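Local coordinates for protein oxidoreductase (Thermotoga maritima, PDB 1ZH8) that probably catalyses NADP-dependent oxidation or reduction of an alcohol or sugar-type substrate, as a member of the GFO/IDH/MocA oxidoreductase family, at residues 298-301 against 302-306; 33-36 against 37-41. One frame throughout, in Å; residues are numbered along the deposited sequence.

Contact 1: 298-301 against 302-306; sequences FYQV and VAEGK. With EDO (1,2-ethanediol), chain G.
Val302 N donates to Phe298 O at 2.9 Å, and Ala303 N donates to Tyr299 O, continuing the i to i+4 ladder to the C-terminal turn of helix 290-303, which packs on the parallel sheet of the Rossmann fold. The chain then turns out of the helix. Gln300 O takes two backbone donors, Glu304 N and Lys306 N, from opposite faces of its carbonyl plane. The bond from Lys306 N to Gln300 O is 3.0 Å long and nearly straight at 173°; that from Glu304 N is more bent. Gly305, with a positive phi, turns the chain back so that Lys306 N can reach this carbonyl. A C-H...O contact of 3.3 Å joins Val301 CA to Lys306 O.

Two aromatic rings each take a methyl over one face. Val302 CG2 lies 4.0 Å from the centroid of the Phe298 ring, and Ala303 CB lies 3.8 Å from that of Tyr299. Both are CH-pi contacts. In Tyr299, CG is anti to the backbone N (chi1 176°), which carries the ring forward along the helix, so that Ala303 CB lies over one face, displaced toward the rim at CZ. Glu304 OE2 approaches the edge of this ring in its plane. The other oxygen, Glu304 OE1, lies against Gln300 CG. Lys306 lays its CB and CD beside Gln300, while its NZ forms a salt bridge with Asp297.

Phe298 and Tyr299 touch Phe45, and Tyr299 OH bonds to Arg17 O. One water donates to both Val301 O and Lys306 O. A 1,2-ethanediol, probably from the crystallisation liquor, is also held by Glu133 O and Thr135 OG1; its O1 donates to Val302 O at 2.9 Å.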
loop_
_atom_site.group_PDB
_atom_site.type_symbol
_atom_site.label_atom_id
_atom_site.label_comp_id
_atom_site.label_asym_id
_atom_site.label_seq_id
_atom_site.Cartn_x
_atom_site.Cartn_y
_atom_site.Cartn_z
ATOM N N PHE A 298 -24.235 21.960 -12.232
ATOM C CA PHE A 298 -24.024 23.400 -12.081
ATOM C C PHE A 298 -25.233 24.202 -12.583
ATOM O O PHE A 298 -25.627 25.202 -11.966
ATOM C CB PHE A 298 -22.764 23.774 -12.849
ATOM C CG PHE A 298 -22.511 25.242 -12.975
ATOM C CD1 PHE A 298 -22.156 26.004 -11.868
ATOM C CD2 PHE A 298 -22.563 25.856 -14.225
ATOM C CE1 PHE A 298 -21.867 27.381 -12.001
ATOM C CE2 PHE A 298 -22.276 27.210 -14.374
ATOM C CZ PHE A 298 -21.924 27.973 -13.257
ATOM N N TYR A 299 -25.831 23.755 -13.687
ATOM C CA TYR A 299 -27.027 24.400 -14.179
ATOM C C TYR A 299 -28.140 24.327 -13.144
ATOM O O TYR A 299 -28.886 25.289 -12.953
ATOM C CB TYR A 299 -27.513 23.809 -15.515
ATOM C CG TYR A 299 -28.817 24.453 -15.948
ATOM C CD1 TYR A 299 -28.817 25.628 -16.693
ATOM C CD2 TYR A 299 -30.053 23.913 -15.560
ATOM C CE1 TYR A 299 -30.013 26.251 -17.063
ATOM C CE2 TYR A 299 -31.258 24.526 -15.925
ATOM C CZ TYR A 299 -31.225 25.691 -16.677
ATOM O OH TYR A 299 -32.399 26.294 -17.049
ATOM N N GLN A 300 -28.264 23.177 -12.495
ATOM C CA GLN A 300 -29.369 22.948 -11.569
ATOM C C GLN A 300 -29.145 23.749 -10.282
ATOM O O GLN A 300 -30.105 24.256 -9.673
ATOM C CB GLN A 300 -29.554 21.447 -11.292
ATOM C CG GLN A 300 -30.254 20.710 -12.423
ATOM C CD GLN A 300 -30.437 19.233 -12.141
ATOM O OE1 GLN A 300 -29.467 18.502 -11.967
ATOM N NE2 GLN A 300 -31.690 18.787 -12.088
ATOM N N VAL A 301 -27.875 23.875 -9.894
ATOM C CA VAL A 301 -27.495 24.674 -8.737
ATOM C C VAL A 301 -27.821 26.138 -8.996
ATOM O O VAL A 301 -28.483 26.791 -8.184
ATOM C CB VAL A 301 -26.005 24.498 -8.357
ATOM C CG1 VAL A 301 -25.582 25.552 -7.331
ATOM C CG2 VAL A 301 -25.782 23.103 -7.788
ATOM N N VAL A 302 -27.392 26.630 -10.146
ATOM C CA VAL A 302 -27.582 28.023 -10.477
ATOM C C VAL A 302 -29.025 28.370 -10.777
ATOM O O VAL A 302 -29.541 29.355 -10.254
ATOM C CB VAL A 302 -26.675 28.449 -11.633
ATOM C CG1 VAL A 302 -27.092 29.846 -12.214
ATOM C CG2 VAL A 302 -25.233 28.459 -11.147
ATOM N N ALA A 303 -29.679 27.572 -11.614
ATOM C CA ALA A 303 -30.980 27.977 -12.163
ATOM C C ALA A 303 -32.162 27.398 -11.421
ATOM O O ALA A 303 -33.183 28.050 -11.301
ATOM C CB ALA A 303 -31.074 27.637 -13.661
ATOM N N GLU A 304 -32.019 26.170 -10.937
ATOM C CA GLU A 304 -33.146 25.426 -10.377
ATOM C C GLU A 304 -33.057 25.222 -8.876
ATOM O O GLU A 304 -33.781 24.411 -8.339
ATOM C CB GLU A 304 -33.298 24.080 -11.094
ATOM C CG GLU A 304 -33.857 24.205 -12.517
ATOM C CD GLU A 304 -33.726 22.927 -13.344
ATOM O OE1 GLU A 304 -32.974 22.005 -12.932
ATOM O OE2 GLU A 304 -34.372 22.864 -14.423
ATOM N N GLY A 305 -32.171 25.963 -8.208
ATOM C CA GLY A 305 -32.010 25.909 -6.739
ATOM C C GLY A 305 -31.597 24.581 -6.086
ATOM O O GLY A 305 -31.942 24.318 -4.926
ATOM N N LYS A 306 -30.872 23.733 -6.817
ATOM C CA LYS A 306 -30.334 22.498 -6.242
ATOM C C LYS A 306 -29.166 22.848 -5.315
ATOM O O LYS A 306 -28.324 23.677 -5.666
ATOM C CB LYS A 306 -29.886 21.536 -7.348
ATOM C CG LYS A 306 -29.375 20.181 -6.851
ATOM C CD LYS A 306 -29.050 19.218 -7.998
ATOM C CE LYS A 306 -28.391 17.936 -7.505
ATOM N NZ LYS A 306 -27.064 18.176 -6.868
HETATM C C1 EDO G . -28.675 30.490 -6.578
HETATM O O1 EDO G . -28.549 30.836 -7.965
HETATM C C2 EDO G . -27.291 30.378 -5.936
HETATM O O2 EDO G . -26.383 31.351 -6.478
HETATM O O HOH W 1 -28.462 26.647 -5.378
#

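Contact 2: 33-36 against 37-41; sequences LHLP and ALKNL
Leu38 N donates to His34 O at 2.8 Å and Lys39 N to Leu35 O at 2.7 Å, two successive helical bonds, followed by a weak one of 3.4 Å from Asn40 N to Pro36 O. Pro36 has no N-H to give to the preceding turn, and the helix is kinked there.

Leu35 and Lys39 meet one turn apart. Leu35 CD2 touches Lys39 CE at 3.8 Å. The lysine meets the leucine side chain through CE alone, at CD2 and CG, and the two chains cross at a slant; Lys39 CB and CG lie against Leu35 O. The lysine chain runs extended to CE and bends at its last torsion (chi4 -48°), and its NZ bonds to Met64 O. Leu38 lays CB and CG over His34 O, with CB 3.3 Å from that oxygen. Ala37 CB lies 3.6 Å from the same carbonyl oxygen.

Helix 28-39 is the crossover of the first beta-alpha-beta unit of the Rossmann fold, between strands 19-24 and 45-51. Leu35 and Leu38 pack on Ile47 of the second strand, and Leu35 also meets Met64 and Val65 of helix 55-65. The His34 imidazole uses both nitrogens, ND1 to Asp87 OD2 and NE2 to Glu112 OE2, and stands edge-to-face with Phe295. Leu33, a turn before Ala37, touches the bound NADP.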
loop_
_atom_site.group_PDB
_atom_site.type_symbol
_atom_site.label_atom_id
_atom_site.label_comp_id
_atom_site.label_asym_id
_atom_site.label_seq_id
_atom_site.Cartn_x
_atom_site.Cartn_y
_atom_site.Cartn_z
ATOM N N LEU A 33 -12.196 19.106 -23.342
ATOM C CA LEU A 33 -12.977 18.499 -22.282
ATOM C C LEU A 33 -14.277 19.289 -22.065
ATOM O O LEU A 33 -15.358 18.707 -22.037
ATOM C CB LEU A 33 -12.123 18.393 -21.003
ATOM C CG LEU A 33 -10.824 17.565 -21.111
ATOM C CD1 LEU A 33 -10.073 17.560 -19.802
ATOM C CD2 LEU A 33 -11.092 16.106 -21.545
ATOM N N HIS A 34 -14.175 20.619 -21.968
ATOM C CA HIS A 34 -15.353 21.460 -21.695
ATOM C C HIS A 34 -16.247 21.707 -22.890
ATOM O O HIS A 34 -17.452 21.549 -22.797
ATOM C CB HIS A 34 -14.960 22.769 -21.002
ATOM C CG HIS A 34 -14.576 22.585 -19.567
ATOM N ND1 HIS A 34 -14.818 23.536 -18.599
ATOM C CD2 HIS A 34 -13.997 21.536 -18.929
ATOM C CE1 HIS A 34 -14.379 23.093 -17.434
ATOM N NE2 HIS A 34 -13.884 21.879 -17.606
ATOM N N LEU A 35 -15.662 22.082 -24.015
ATOM C CA LEU A 35 -16.464 22.400 -25.176
ATOM C C LEU A 35 -17.313 21.219 -25.672
ATOM O O LEU A 35 -18.504 21.386 -25.895
ATOM C CB LEU A 35 -15.610 22.965 -26.300
ATOM C CG LEU A 35 -16.390 23.507 -27.495
ATOM C CD1 LEU A 35 -17.183 24.762 -27.115
ATOM C CD2 LEU A 35 -15.408 23.802 -28.607
ATOM N N PRO A 36 -16.726 20.024 -25.824
ATOM C CA PRO A 36 -17.581 18.939 -26.336
ATOM C C PRO A 36 -18.756 18.618 -25.386
ATOM O O PRO A 36 -19.853 18.295 -25.834
ATOM C CB PRO A 36 -16.626 17.731 -26.447
ATOM C CG PRO A 36 -15.264 18.291 -26.368
ATOM C CD PRO A 36 -15.355 19.563 -25.551
ATOM N N ALA A 37 -18.527 18.714 -24.088
ATOM C CA ALA A 37 -19.599 18.540 -23.129
ATOM C C ALA A 37 -20.636 19.656 -23.276
ATOM O O ALA A 37 -21.837 19.392 -23.358
ATOM C CB ALA A 37 -19.042 18.484 -21.734
ATOM N N LEU A 38 -20.160 20.899 -23.346
ATOM C CA LEU A 38 -21.018 22.070 -23.536
ATOM C C LEU A 38 -21.839 22.017 -24.799
ATOM O O LEU A 38 -22.999 22.435 -24.805
ATOM C CB LEU A 38 -20.188 23.338 -23.511
ATOM C CG LEU A 38 -19.871 23.787 -22.086
ATOM C CD1 LEU A 38 -18.887 24.980 -22.118
ATOM C CD2 LEU A 38 -21.183 24.097 -21.262
ATOM N N LYS A 39 -21.237 21.489 -25.866
ATOM C CA LYS A 39 -21.903 21.348 -27.154
ATOM C C LYS A 39 -23.079 20.391 -27.041
ATOM O O LYS A 39 -24.021 20.455 -27.832
ATOM C CB LYS A 39 -20.928 20.827 -28.209
ATOM C CG LYS A 39 -20.047 21.877 -28.886
ATOM C CD LYS A 39 -19.197 21.206 -29.987
ATOM C CE LYS A 39 -18.210 22.184 -30.647
ATOM N NZ LYS A 39 -18.846 23.477 -31.061
ATOM N N ASN A 40 -23.023 19.493 -26.060
ATOM C CA ASN A 40 -24.122 18.559 -25.836
ATOM C C ASN A 40 -25.189 19.123 -24.911
ATOM O O ASN A 40 -26.221 18.500 -24.697
ATOM C CB ASN A 40 -23.587 17.229 -25.311
ATOM C CG ASN A 40 -22.933 16.402 -26.402
ATOM O OD1 ASN A 40 -23.017 16.730 -27.590
ATOM N ND2 ASN A 40 -22.281 15.324 -26.008
ATOM N N LEU A 41 -24.933 20.315 -24.377
ATOM C CA LEU A 41 -25.833 20.962 -23.439
ATOM C C LEU A 41 -26.266 22.344 -23.918
ATOM O O LEU A 41 -26.460 23.249 -23.106
ATOM C CB LEU A 41 -25.166 21.062 -22.064
ATOM C CG LEU A 41 -24.801 19.715 -21.440
ATOM C CD1 LEU A 41 -23.944 19.901 -20.197
ATOM C CD2 LEU A 41 -26.053 18.924 -21.106
#

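Contact 2 comes earlier in the chain and lies closer to the cofactor. The Leu33 side chain is about 4 Å from the bound NADP, whereas the Phe298 side chain of contact 1 is about 13 Å from it. The centres of the two contacts are about 18 Å apart, and their nearest atoms about 7 Å, so they do not touch. Phe45 on strand 45-51 links them: it meets Leu38 from contact 2, and Phe298 and Tyr299 from contact 1. Leu41, just past helix 28-39, packs on Gln292, Phe295 and Glu296 of helix 290-303, upstream of residues 298-306; within helix 28-39, Leu33 touches Tyr291.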